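Local coordinates for protein extracellular ligand-binding receptor (Rhodopseudomonas palustris, PDB 4EYQ) that probably serves as a periplasmic solute-binding receptor that binds aromatic acids such as caffeic acid and 4-hydroxyphenylpyruvic acid in the cleft between its two lobes, at residues Met249-Gln254 with Asn278-Phe283; Ala284-Asp289 with Ala328-Tyr333; Leu218-His223 with Gly240-Ser245; Ala20-Ile25 with Ser199-Ala204. All blocks are in the same frame, centred on the assembly; numbering follows the deposited sequence.

Four contacts show how a two-lobed binding protein is stitched together around its cleft. From the N terminus, interaction 4 closes the longest loop, bringing the start of helix 21-30 in one lobe against the loop after strand 193-197 in the other. Interaction 3 follows with a beta-alpha-beta unit of the second lobe's sheet, and Gln221 joins it to interaction 4 through the carbonyl of Ala203. Interaction 1 then ties the loop after strand 242-245 to the approach to helix 282-301, and interaction 2 sets that helix against the hairpin 326-333. The four loops run in series, none nested or crossed, and each contact includes a residue that touches the bound aromatic acids.

Interaction 1 (Met249-Gln254 with Asn278-Phe283). With DHC (caffeic acid), chain C; ENO (3-(4-hydroxy-phenyl)pyruvic acid), chain B.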
# COMPACT_ATOMS: atom_id res chain seq x y z
N MSE A 249 4.59 10.76 3.66
CA MSE A 249 3.80 11.67 4.49
C MSE A 249 4.63 12.84 5.06
O MSE A 249 4.06 13.87 5.38
CB MSE A 249 3.07 10.91 5.60
CG MSE A 249 2.12 9.83 5.07
SE MSE A 249 0.68 10.63 4.01
CE MSE A 249 -0.41 11.24 5.47
N ASP A 250 5.96 12.68 5.14
CA ASP A 250 6.86 13.75 5.66
C ASP A 250 8.22 13.95 4.93
O ASP A 250 9.29 13.81 5.56
CB ASP A 250 7.13 13.52 7.16
CG ASP A 250 7.83 14.72 7.83
OD1 ASP A 250 7.69 15.86 7.30
OD2 ASP A 250 8.53 14.54 8.87
N PRO A 251 8.21 14.31 3.62
CA PRO A 251 9.49 14.60 2.99
C PRO A 251 10.22 15.79 3.64
O PRO A 251 11.44 15.76 3.73
CB PRO A 251 9.11 14.94 1.54
CG PRO A 251 7.82 14.18 1.32
CD PRO A 251 7.11 14.37 2.63
N GLU A 252 9.47 16.78 4.11
CA GLU A 252 10.09 17.99 4.70
C GLU A 252 11.00 17.65 5.89
O GLU A 252 12.04 18.27 6.07
CB GLU A 252 9.03 19.02 5.11
CG GLU A 252 8.17 19.55 3.97
CD GLU A 252 6.99 18.63 3.59
OE1 GLU A 252 6.89 17.46 4.04
OE2 GLU A 252 6.12 19.09 2.82
N GLY A 253 10.60 16.64 6.66
CA GLY A 253 11.32 16.22 7.85
C GLY A 253 12.53 15.35 7.60
O GLY A 253 13.33 15.17 8.50
N GLN A 254 12.68 14.80 6.40
CA GLN A 254 13.83 13.93 6.10
C GLN A 254 15.15 14.67 5.93
O GLN A 254 15.17 15.86 5.61
CB GLN A 254 13.57 13.09 4.85
CG GLN A 254 12.40 12.14 4.97
CD GLN A 254 11.97 11.64 3.60
OE1 GLN A 254 12.82 11.45 2.70
NE2 GLN A 254 10.65 11.44 3.41
N ASN A 278 -1.94 19.27 2.40
CA ASN A 278 -2.14 18.01 3.13
C ASN A 278 -3.01 16.99 2.41
O ASN A 278 -3.53 16.08 3.05
CB ASN A 278 -2.60 18.23 4.60
CG ASN A 278 -1.50 18.77 5.47
OD1 ASN A 278 -0.33 18.51 5.22
ND2 ASN A 278 -1.87 19.56 6.50
N SER A 279 -3.15 17.11 1.08
CA SER A 279 -3.83 16.04 0.33
C SER A 279 -2.90 14.86 -0.01
O SER A 279 -3.35 13.83 -0.54
CB SER A 279 -4.49 16.58 -0.94
OG SER A 279 -3.52 17.19 -1.76
N ARG A 280 -1.60 15.02 0.29
CA ARG A 280 -0.66 13.88 0.22
C ARG A 280 -1.25 12.58 0.79
O ARG A 280 -2.05 12.61 1.74
CB ARG A 280 0.63 14.25 0.96
CG ARG A 280 0.55 14.21 2.50
CD ARG A 280 1.82 14.78 3.13
NE ARG A 280 2.09 16.15 2.66
CZ ARG A 280 3.18 16.86 2.94
NH1 ARG A 280 4.15 16.35 3.68
NH2 ARG A 280 3.30 18.09 2.46
N SER A 281 -0.87 11.43 0.23
CA SER A 281 -1.30 10.14 0.80
C SER A 281 -0.28 9.06 0.57
O SER A 281 0.55 9.14 -0.32
CB SER A 281 -2.66 9.66 0.24
OG SER A 281 -2.62 9.42 -1.17
N GLN A 282 -0.35 8.04 1.42
CA GLN A 282 0.35 6.80 1.26
C GLN A 282 0.12 6.30 -0.17
O GLN A 282 1.03 5.78 -0.83
CB GLN A 282 -0.26 5.80 2.25
CG GLN A 282 0.24 4.37 2.18
CD GLN A 282 1.57 4.18 2.87
OE1 GLN A 282 2.20 5.15 3.37
NE2 GLN A 282 2.04 2.94 2.90
N PHE A 283 -1.11 6.44 -0.64
CA PHE A 283 -1.58 5.68 -1.82
C PHE A 283 -1.09 6.33 -3.11
O PHE A 283 -0.64 5.62 -4.04
CB PHE A 283 -3.11 5.52 -1.78
CG PHE A 283 -3.62 5.21 -0.41
CD1 PHE A 283 -3.18 4.07 0.25
CD2 PHE A 283 -4.48 6.08 0.23
CE1 PHE A 283 -3.61 3.79 1.53
CE2 PHE A 283 -4.92 5.80 1.52
CZ PHE A 283 -4.48 4.66 2.16
C1 DHC C . -6.29 -3.63 2.17
O1 DHC C . -7.30 -2.99 2.56
C2 DHC C . -4.94 -3.03 2.25
C3 DHC C . -4.76 -1.78 1.90
C1' DHC C . -3.42 -1.14 1.95
C2' DHC C . -3.06 -0.36 0.87
C3' DHC C . -1.83 0.28 0.86
C4' DHC C . -0.91 0.11 2.02
C5' DHC C . -1.29 -0.69 3.08
C6' DHC C . -2.55 -1.31 3.04
O4' DHC C . 0.30 0.73 2.02
O3' DHC C . -1.51 1.04 -0.21
O2 DHC C . -6.40 -4.79 1.72
O4 ENO B . -4.06 -3.66 1.14
C9 ENO B . -3.17 -0.19 0.57
C8 ENO B . -1.93 0.41 0.46
C7 ENO B . -1.01 0.29 1.50
C6 ENO B . -1.31 -0.44 2.65
C5 ENO B . -2.57 -1.03 2.75
C4 ENO B . -3.50 -0.92 1.71
O3 ENO B . 0.20 0.88 1.36
C3 ENO B . -4.88 -1.54 1.81
C2 ENO B . -4.99 -3.02 1.58
C1 ENO B . -6.27 -3.67 1.88
O2 ENO B . -6.36 -4.91 1.76
O1 ENO B . -7.24 -2.98 2.28
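Arg280 and Glu252 meet end-on, and their pairing is the ionic core of this contact. NH1 of Arg280 donates to the syn lone pair of Glu252 OE1 at 3.0 Å, while its NH2 reaches Glu252 OE2, also at 3.0 Å. Carboxylate and guanidinium planes lie only 5° apart, so the two groups form a flat bidentate salt bridge. NE of the same arginine turns to a second acid, Glu272 of helix 261-275.

A side-chain to backbone bond adds to this grip: Arg280 NH1 also donates to Met249 O at 3.0 Å, arriving from above the carbonyl plane. A bend at chi3 (56°) turns the guanidinium to face both acceptors.

The apolar part falls to Met249, a selenomethionine in the crystal, whose SE rests 3.8 Å from Ser281 CA and 3.9 Å from Arg280 CG. Just beyond, Gln282 opens the helix, and its NE2 donates to O4' of caffeic acid at 2.9 Å, or to the corresponding hydroxyl of the overlapping hydroxyphenylpyruvate, the amide being held as well by Gln117 and Gly246 N.

With carboxylates at NE and at the NH1/NH2 end, the guanidinium is fixed in rotation and its charge is probably well balanced, which links the loop to the approach to helix 282-301.

Interaction 2 (Ala284-Asp289 with Ala328-Tyr333). With ENO (3-(4-hydroxy-phenyl)pyruvic acid), chain B; DHC (caffeic acid), chain C.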
# COMPACT_ATOMS: atom_id res chain seq x y z
N ALA A 284 -1.19 7.66 -3.16
CA ALA A 284 -0.56 8.40 -4.24
C ALA A 284 0.94 8.04 -4.36
O ALA A 284 1.46 7.86 -5.45
CB ALA A 284 -0.74 9.90 -4.01
N GLY A 285 1.64 7.93 -3.22
CA GLY A 285 3.04 7.46 -3.21
C GLY A 285 3.28 6.16 -3.99
O GLY A 285 4.24 6.07 -4.77
N HIS A 286 2.42 5.17 -3.82
CA HIS A 286 2.60 3.89 -4.51
C HIS A 286 2.49 3.93 -6.03
O HIS A 286 3.29 3.28 -6.74
CB HIS A 286 1.68 2.80 -3.97
CG HIS A 286 1.83 2.56 -2.50
ND1 HIS A 286 3.03 2.51 -1.88
CD2 HIS A 286 0.87 2.37 -1.51
CE1 HIS A 286 2.85 2.28 -0.57
NE2 HIS A 286 1.53 2.20 -0.34
N SER A 287 1.51 4.66 -6.57
CA SER A 287 1.44 4.64 -8.02
C SER A 287 2.55 5.46 -8.65
O SER A 287 3.08 5.07 -9.70
CB SER A 287 0.04 4.92 -8.59
OG SER A 287 -0.27 6.27 -8.54
N PHE A 288 2.91 6.58 -7.99
CA PHE A 288 4.05 7.37 -8.41
C PHE A 288 5.35 6.53 -8.35
O PHE A 288 6.21 6.57 -9.27
CB PHE A 288 4.14 8.59 -7.50
CG PHE A 288 5.25 9.53 -7.81
CD1 PHE A 288 5.06 10.60 -8.69
CD2 PHE A 288 6.48 9.42 -7.15
CE1 PHE A 288 6.08 11.53 -8.92
CE2 PHE A 288 7.52 10.33 -7.39
CZ PHE A 288 7.32 11.39 -8.29
N ASP A 289 5.51 5.76 -7.28
CA ASP A 289 6.74 4.98 -7.16
C ASP A 289 6.82 3.83 -8.19
O ASP A 289 7.91 3.48 -8.63
CB ASP A 289 6.87 4.40 -5.76
CG ASP A 289 7.12 5.47 -4.71
OD1 ASP A 289 7.34 6.65 -5.10
OD2 ASP A 289 7.11 5.13 -3.51
N ALA A 328 12.62 6.13 -4.41
CA ALA A 328 11.20 6.49 -4.61
C ALA A 328 10.66 7.23 -3.39
O ALA A 328 11.37 7.36 -2.38
CB ALA A 328 10.36 5.24 -4.88
N SER A 329 9.41 7.70 -3.49
CA SER A 329 8.83 8.56 -2.43
C SER A 329 8.60 7.77 -1.13
O SER A 329 8.69 8.33 -0.02
CB SER A 329 7.54 9.23 -2.93
OG SER A 329 6.49 8.28 -3.07
N GLN A 330 8.39 6.45 -1.27
CA GLN A 330 8.04 5.60 -0.13
C GLN A 330 9.17 4.74 0.40
O GLN A 330 8.97 4.02 1.38
CB GLN A 330 6.86 4.69 -0.48
CG GLN A 330 5.57 5.47 -0.65
CD GLN A 330 4.99 5.88 0.69
OE1 GLN A 330 5.66 6.54 1.50
NE2 GLN A 330 3.74 5.48 0.94
N GLY A 331 10.34 4.81 -0.23
CA GLY A 331 11.44 3.95 0.20
C GLY A 331 12.42 3.77 -0.93
O GLY A 331 12.27 4.42 -1.98
N VAL A 332 13.41 2.91 -0.70
CA VAL A 332 14.48 2.63 -1.68
C VAL A 332 14.40 1.13 -2.01
O VAL A 332 14.58 0.28 -1.14
CB VAL A 332 15.86 3.01 -1.14
CG1 VAL A 332 16.96 2.75 -2.19
CG2 VAL A 332 15.89 4.52 -0.75
N TYR A 333 14.12 0.83 -3.26
CA TYR A 333 13.78 -0.56 -3.63
C TYR A 333 14.94 -1.35 -4.23
O TYR A 333 15.61 -0.85 -5.15
CB TYR A 333 12.60 -0.60 -4.62
CG TYR A 333 11.27 -0.16 -4.04
CD1 TYR A 333 10.93 1.19 -3.99
CD2 TYR A 333 10.33 -1.11 -3.55
CE1 TYR A 333 9.73 1.61 -3.47
CE2 TYR A 333 9.10 -0.69 -3.04
CZ TYR A 333 8.82 0.68 -3.00
OH TYR A 333 7.63 1.17 -2.47
O4 ENO B . -4.06 -3.66 1.14
C9 ENO B . -3.17 -0.19 0.57
C8 ENO B . -1.93 0.41 0.46
C7 ENO B . -1.01 0.29 1.50
C6 ENO B . -1.31 -0.44 2.65
C5 ENO B . -2.57 -1.03 2.75
C4 ENO B . -3.50 -0.92 1.71
O3 ENO B . 0.20 0.88 1.36
C3 ENO B . -4.88 -1.54 1.81
C2 ENO B . -4.99 -3.02 1.58
C1 ENO B . -6.27 -3.67 1.88
O2 ENO B . -6.36 -4.91 1.76
O1 ENO B . -7.24 -2.98 2.28
C1 DHC C . -6.29 -3.63 2.17
O1 DHC C . -7.30 -2.99 2.56
C2 DHC C . -4.94 -3.03 2.25
C3 DHC C . -4.76 -1.78 1.90
C1' DHC C . -3.42 -1.14 1.95
C2' DHC C . -3.06 -0.36 0.87
C3' DHC C . -1.83 0.28 0.86
C4' DHC C . -0.91 0.11 2.02
C5' DHC C . -1.29 -0.69 3.08
C6' DHC C . -2.55 -1.31 3.04
O4' DHC C . 0.30 0.73 2.02
O3' DHC C . -1.51 1.04 -0.21
O2 DHC C . -6.40 -4.79 1.72
O HOH W 1 5.56 3.01 -3.04
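The tight hairpin of strands 326-328 and 331-333 packs against the flank of helix 282-301 here, with Ser329 and Gln330 forming its two-residue turn. Asp289 of the helix reaches into that turn, its CG anti to the carbonyl carbon (chi1 -68°). Its OD1 accepts from Ser329 N at 2.8 Å and from Ser329 OG at 2.7 Å, the two donors coming from opposite faces of the carboxylate plane. OD2 takes Gln330 N at 2.9 Å on its syn side. The methyl group of Ala328 presses on the same carboxylate, CB to Asp289 CG 3.3 Å.

One turn earlier, Gly285 presents bare backbone to the hairpin, with Ser329 OG 3.5 Å from Gly285 CA. The side chains of His286 and Gln330 cross at about a right angle, their ring and amide planes 39° apart and His286 CE1 3.6 Å from Gln330 NE2, while OE1 of that amide accepts from Val248 N. A water links His286 ND1 with Asp289 OD2 and Tyr333 OH, donating to the latter two; the tyrosine hydroxyl also bonds to Met115 O. The other ring nitrogen, NE2 of His286, donates to O4' of caffeic acid at 3.0 Å.

Three protein donors and a water converge on the buried carboxylate of Asp289. Such a setting would be expected to stabilise its negative charge, and the shared water makes Asp289 and Tyr333 a second shell behind the ligand-binding His286.

Interaction 3 (Leu218-His223 with Gly240-Ser245); sequences LIYQTH and GVLMAS. With DHC (caffeic acid), chain C; ENO (3-(4-hydroxy-phenyl)pyruvic acid), chain B.
Leu242 O receives the shortest bond between these two strands, from Gln221 N at 2.8 Å, and Tyr220 CA adds a C-H...O contact to the same oxygen. The parallel pairing goes on in both directions, with Leu242 N donating to Ile219 O at 3.0 Å and Ala244 N to Gln221 O at 3.3 Å. A water continues it at the strand start by bridging Ile219 N and Gly240 O.

On one face of the sheet, Tyr220 and Leu242 lie side by side and point the same way. CD2 of the leucine sits over the aromatic face, 4.3 Å from the ring centroid, a CH-pi contact, while its CB meets the ring at Tyr220 CD2, 3.5 Å away. Leu218 CD2 touches Leu242 CD2 at 4.0 Å. On the other face, Gln221 sets its CG 3.5 Å from Val241 CG2, and the bend at chi2 (-82°) then turns the amide away, to Gln207 and the carbonyl of Ala203. Past the strand end, the His223 ring lies with one face over the bound acid, C5' of caffeic acid 3.6 Å above its plane, while its NE2 bonds to Gln117 O.

Helix 228-234 makes the crossover of this beta-alpha-beta unit. Strand 193-197 flanks the pair beside 218-221 and strand 349-354 beside 242-245; helix 119-132 packs on the Tyr220 face and helix 204-212 on the side of Ile219 and Val241.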
# COMPACT_ATOMS: atom_id res chain seq x y z
N LEU A 218 -4.98 3.37 24.10
CA LEU A 218 -4.34 3.59 22.81
C LEU A 218 -4.89 2.72 21.67
O LEU A 218 -5.11 1.49 21.81
CB LEU A 218 -2.82 3.40 22.92
CG LEU A 218 -2.08 4.37 23.83
CD1 LEU A 218 -0.63 3.87 23.87
CD2 LEU A 218 -2.18 5.82 23.32
N ILE A 219 -5.09 3.39 20.54
CA ILE A 219 -5.46 2.73 19.29
C ILE A 219 -4.38 2.94 18.25
O ILE A 219 -3.88 4.06 18.04
CB ILE A 219 -6.83 3.19 18.73
CG1 ILE A 219 -7.95 2.98 19.77
CG2 ILE A 219 -7.17 2.47 17.42
CD1 ILE A 219 -9.22 3.72 19.34
N TYR A 220 -4.03 1.82 17.63
CA TYR A 220 -2.96 1.73 16.62
C TYR A 220 -3.59 1.36 15.27
O TYR A 220 -4.47 0.48 15.18
CB TYR A 220 -1.90 0.68 17.03
CG TYR A 220 -1.02 1.05 18.21
CD1 TYR A 220 -1.48 0.87 19.53
CD2 TYR A 220 0.27 1.57 18.02
CE1 TYR A 220 -0.68 1.21 20.63
CE2 TYR A 220 1.09 1.90 19.12
CZ TYR A 220 0.60 1.72 20.42
OH TYR A 220 1.37 2.03 21.53
N GLN A 221 -3.15 2.07 14.23
CA GLN A 221 -3.64 1.85 12.87
C GLN A 221 -2.49 1.47 11.95
O GLN A 221 -1.33 1.85 12.22
CB GLN A 221 -4.32 3.13 12.32
CG GLN A 221 -5.66 3.52 12.99
CD GLN A 221 -6.87 2.77 12.44
OE1 GLN A 221 -6.78 2.07 11.42
NE2 GLN A 221 -8.01 2.90 13.11
N THR A 222 -2.82 0.80 10.83
CA THR A 222 -1.85 0.31 9.87
C THR A 222 -1.65 1.37 8.78
O THR A 222 -2.38 2.37 8.74
CB THR A 222 -2.31 -0.98 9.19
OG1 THR A 222 -3.39 -0.71 8.29
CG2 THR A 222 -2.78 -2.04 10.27
N HIS A 223 -0.69 1.13 7.89
CA HIS A 223 -0.41 2.04 6.77
C HIS A 223 -1.50 2.13 5.71
O HIS A 223 -1.50 3.08 4.91
CB HIS A 223 0.99 1.78 6.21
CG HIS A 223 1.25 0.33 5.77
ND1 HIS A 223 0.83 -0.76 6.49
CD2 HIS A 223 1.96 -0.18 4.67
CE1 HIS A 223 1.23 -1.91 5.85
NE2 HIS A 223 1.93 -1.55 4.74
N GLY A 240 -4.70 11.38 18.89
CA GLY A 240 -3.77 10.53 19.63
C GLY A 240 -3.59 9.14 19.03
O GLY A 240 -2.90 8.32 19.60
N VAL A 241 -4.16 8.87 17.86
CA VAL A 241 -3.98 7.53 17.21
C VAL A 241 -2.50 7.35 16.89
O VAL A 241 -1.79 8.35 16.64
CB VAL A 241 -4.85 7.36 15.93
CG1 VAL A 241 -4.30 8.16 14.76
CG2 VAL A 241 -4.95 5.88 15.53
N LEU A 242 -2.00 6.12 16.93
CA LEU A 242 -0.64 5.87 16.41
C LEU A 242 -0.77 5.16 15.09
O LEU A 242 -1.55 4.21 14.96
CB LEU A 242 0.23 5.02 17.35
CG LEU A 242 0.67 5.64 18.69
CD1 LEU A 242 1.26 7.04 18.54
CD2 LEU A 242 -0.49 5.65 19.69
N MSE A 243 -0.01 5.59 14.10
CA MSE A 243 -0.19 4.99 12.75
C MSE A 243 1.11 4.80 12.00
O MSE A 243 1.83 5.77 11.80
CB MSE A 243 -1.14 5.87 11.92
CG MSE A 243 -1.53 5.26 10.57
SE MSE A 243 -2.48 6.59 9.47
CE MSE A 243 -4.03 6.77 10.54
N ALA A 244 1.39 3.56 11.56
CA ALA A 244 2.52 3.28 10.63
C ALA A 244 2.27 3.94 9.26
O ALA A 244 1.12 3.99 8.78
CB ALA A 244 2.76 1.75 10.46
N SER A 245 3.31 4.45 8.63
CA SER A 245 3.15 5.06 7.32
C SER A 245 4.51 5.12 6.59
O SER A 245 5.56 4.97 7.21
CB SER A 245 2.49 6.43 7.48
OG SER A 245 3.18 7.45 6.82
C1 DHC C . -6.29 -3.63 2.17
O1 DHC C . -7.30 -2.99 2.56
C2 DHC C . -4.94 -3.03 2.25
C3 DHC C . -4.76 -1.78 1.90
C1' DHC C . -3.42 -1.14 1.95
C2' DHC C . -3.06 -0.36 0.87
C3' DHC C . -1.83 0.28 0.86
C4' DHC C . -0.91 0.11 2.02
C5' DHC C . -1.29 -0.69 3.08
C6' DHC C . -2.55 -1.31 3.04
O4' DHC C . 0.30 0.73 2.02
O3' DHC C . -1.51 1.04 -0.21
O2 DHC C . -6.40 -4.79 1.72
O4 ENO B . -4.06 -3.66 1.14
C9 ENO B . -3.17 -0.19 0.57
C8 ENO B . -1.93 0.41 0.46
C7 ENO B . -1.01 0.29 1.50
C6 ENO B . -1.31 -0.44 2.65
C5 ENO B . -2.57 -1.03 2.75
C4 ENO B . -3.50 -0.92 1.71
O3 ENO B . 0.20 0.88 1.36
C3 ENO B . -4.88 -1.54 1.81
C2 ENO B . -4.99 -3.02 1.58
C1 ENO B . -6.27 -3.67 1.88
O2 ENO B . -6.36 -4.91 1.76
O1 ENO B . -7.24 -2.98 2.28
O HOH W 2 -4.57 6.43 20.66

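Interaction 4 (Ala20-Ile25 with Ser199-Ala204). With DHC (caffeic acid), chain C; ENO (3-(4-hydroxy-phenyl)pyruvic acid), chain B.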
# COMPACT_ATOMS: atom_id res chain seq x y z
N ALA A 20 -13.35 1.06 -1.08
CA ALA A 20 -11.93 1.38 -1.13
C ALA A 20 -11.57 2.47 -2.14
O ALA A 20 -10.42 2.63 -2.52
CB ALA A 20 -11.11 0.11 -1.37
N ALA A 21 -12.56 3.27 -2.54
CA ALA A 21 -12.31 4.39 -3.45
C ALA A 21 -11.31 5.41 -2.88
O ALA A 21 -10.58 6.07 -3.64
CB ALA A 21 -13.64 5.06 -3.87
N ALA A 22 -11.27 5.52 -1.55
CA ALA A 22 -10.30 6.38 -0.87
C ALA A 22 -8.84 6.01 -1.19
O ALA A 22 -7.97 6.86 -1.15
CB ALA A 22 -10.54 6.39 0.64
N LEU A 23 -8.58 4.73 -1.49
CA LEU A 23 -7.25 4.30 -1.87
C LEU A 23 -6.98 4.45 -3.39
O LEU A 23 -5.92 4.94 -3.78
CB LEU A 23 -7.00 2.85 -1.41
CG LEU A 23 -6.80 2.67 0.11
CD1 LEU A 23 -8.13 2.64 0.86
CD2 LEU A 23 -6.09 1.37 0.35
N GLY A 24 -7.94 4.07 -4.24
CA GLY A 24 -7.71 4.04 -5.69
C GLY A 24 -7.75 5.43 -6.31
O GLY A 24 -7.03 5.72 -7.28
N ILE A 25 -8.59 6.30 -5.77
CA ILE A 25 -8.70 7.63 -6.35
C ILE A 25 -7.36 8.39 -6.37
O ILE A 25 -6.97 8.89 -7.45
CB ILE A 25 -9.90 8.42 -5.78
CG1 ILE A 25 -11.20 7.80 -6.34
CG2 ILE A 25 -9.83 9.92 -6.13
CD1 ILE A 25 -12.48 8.29 -5.67
N SER A 199 -8.31 -0.27 6.34
CA SER A 199 -7.72 0.75 5.45
C SER A 199 -8.76 1.79 5.07
O SER A 199 -9.96 1.57 5.27
CB SER A 199 -7.19 0.08 4.17
OG SER A 199 -8.16 -0.79 3.61
N GLY A 200 -8.26 2.92 4.54
CA GLY A 200 -9.09 4.02 4.03
C GLY A 200 -10.16 4.45 4.99
O GLY A 200 -9.91 4.58 6.20
N THR A 201 -11.38 4.66 4.48
CA THR A 201 -12.47 5.15 5.35
C THR A 201 -12.98 4.07 6.31
O THR A 201 -13.40 4.37 7.43
CB THR A 201 -13.62 5.74 4.53
OG1 THR A 201 -13.97 4.81 3.52
CG2 THR A 201 -13.17 7.03 3.85
N ALA A 202 -12.91 2.80 5.91
CA ALA A 202 -13.28 1.73 6.84
C ALA A 202 -12.43 1.64 8.12
O ALA A 202 -12.92 1.12 9.14
CB ALA A 202 -13.32 0.39 6.13
N ALA A 203 -11.18 2.10 8.08
CA ALA A 203 -10.35 2.08 9.29
C ALA A 203 -10.92 3.05 10.33
O ALA A 203 -10.70 2.89 11.54
CB ALA A 203 -8.89 2.41 8.96
N ALA A 204 -11.68 4.06 9.88
CA ALA A 204 -12.27 5.03 10.81
C ALA A 204 -13.48 4.43 11.56
O ALA A 204 -13.91 4.97 12.58
CB ALA A 204 -12.66 6.31 10.09
C1 DHC C . -6.29 -3.63 2.17
O1 DHC C . -7.30 -2.99 2.56
C2 DHC C . -4.94 -3.03 2.25
C3 DHC C . -4.76 -1.78 1.90
C1' DHC C . -3.42 -1.14 1.95
C2' DHC C . -3.06 -0.36 0.87
C3' DHC C . -1.83 0.28 0.86
C4' DHC C . -0.91 0.11 2.02
C5' DHC C . -1.29 -0.69 3.08
C6' DHC C . -2.55 -1.31 3.04
O4' DHC C . 0.30 0.73 2.02
O3' DHC C . -1.51 1.04 -0.21
O2 DHC C . -6.40 -4.79 1.72
O4 ENO B . -4.06 -3.66 1.14
C9 ENO B . -3.17 -0.19 0.57
C8 ENO B . -1.93 0.41 0.46
C7 ENO B . -1.01 0.29 1.50
C6 ENO B . -1.31 -0.44 2.65
C5 ENO B . -2.57 -1.03 2.75
C4 ENO B . -3.50 -0.92 1.71
O3 ENO B . 0.20 0.88 1.36
C3 ENO B . -4.88 -1.54 1.81
C2 ENO B . -4.99 -3.02 1.58
C1 ENO B . -6.27 -3.67 1.88
O2 ENO B . -6.36 -4.91 1.76
O1 ENO B . -7.24 -2.98 2.28
O HOH W 3 -13.37 4.89 0.39
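Leu23 drapes its CD1 methyl over the backbone of Gly200, 3.6 Å from CA and almost as near to the amide N. Because a glycine occupies this place, the leucine can settle directly on the main chain. The other methyl, CD2, faces Ser199 CB at 4.2 Å and also touches the ligand, 3.5 Å from C2' of caffeic acid. The rotation about CB-CG (chi2 81°) splits the fork of Leu23, sending one methyl to the opposing loop and the other to the aromatic ring.

One residue earlier on the helix, Ala22 CB meets Thr201 CG2 at 4.2 Å. OG1 of that threonine (chi1 50°) turns to a water that lies 3.2 Å away and accepts from Ala22 N. The polar link between the two segments therefore runs through this water, and the direct contacts are apolar. Ser199 brings its OG to 2.6 Å from the carboxylate O1 of caffeic acid, so the same loop touches both the helix and the acid end of the ligand. Contact across the cleft with the ligand between is consistent with the closed, flytrap-like state of periplasmic binding proteins.

Helix 21-30 follows strand 8-14 of one lobe, whereas Ser199-Ala204 leads from strand 193-197 of the other lobe into helix 204-212. Asp229 and Ile233 of helix 228-234 pack beside Ala22 and Thr201, and Val78 lies against Leu23 from the first lobe.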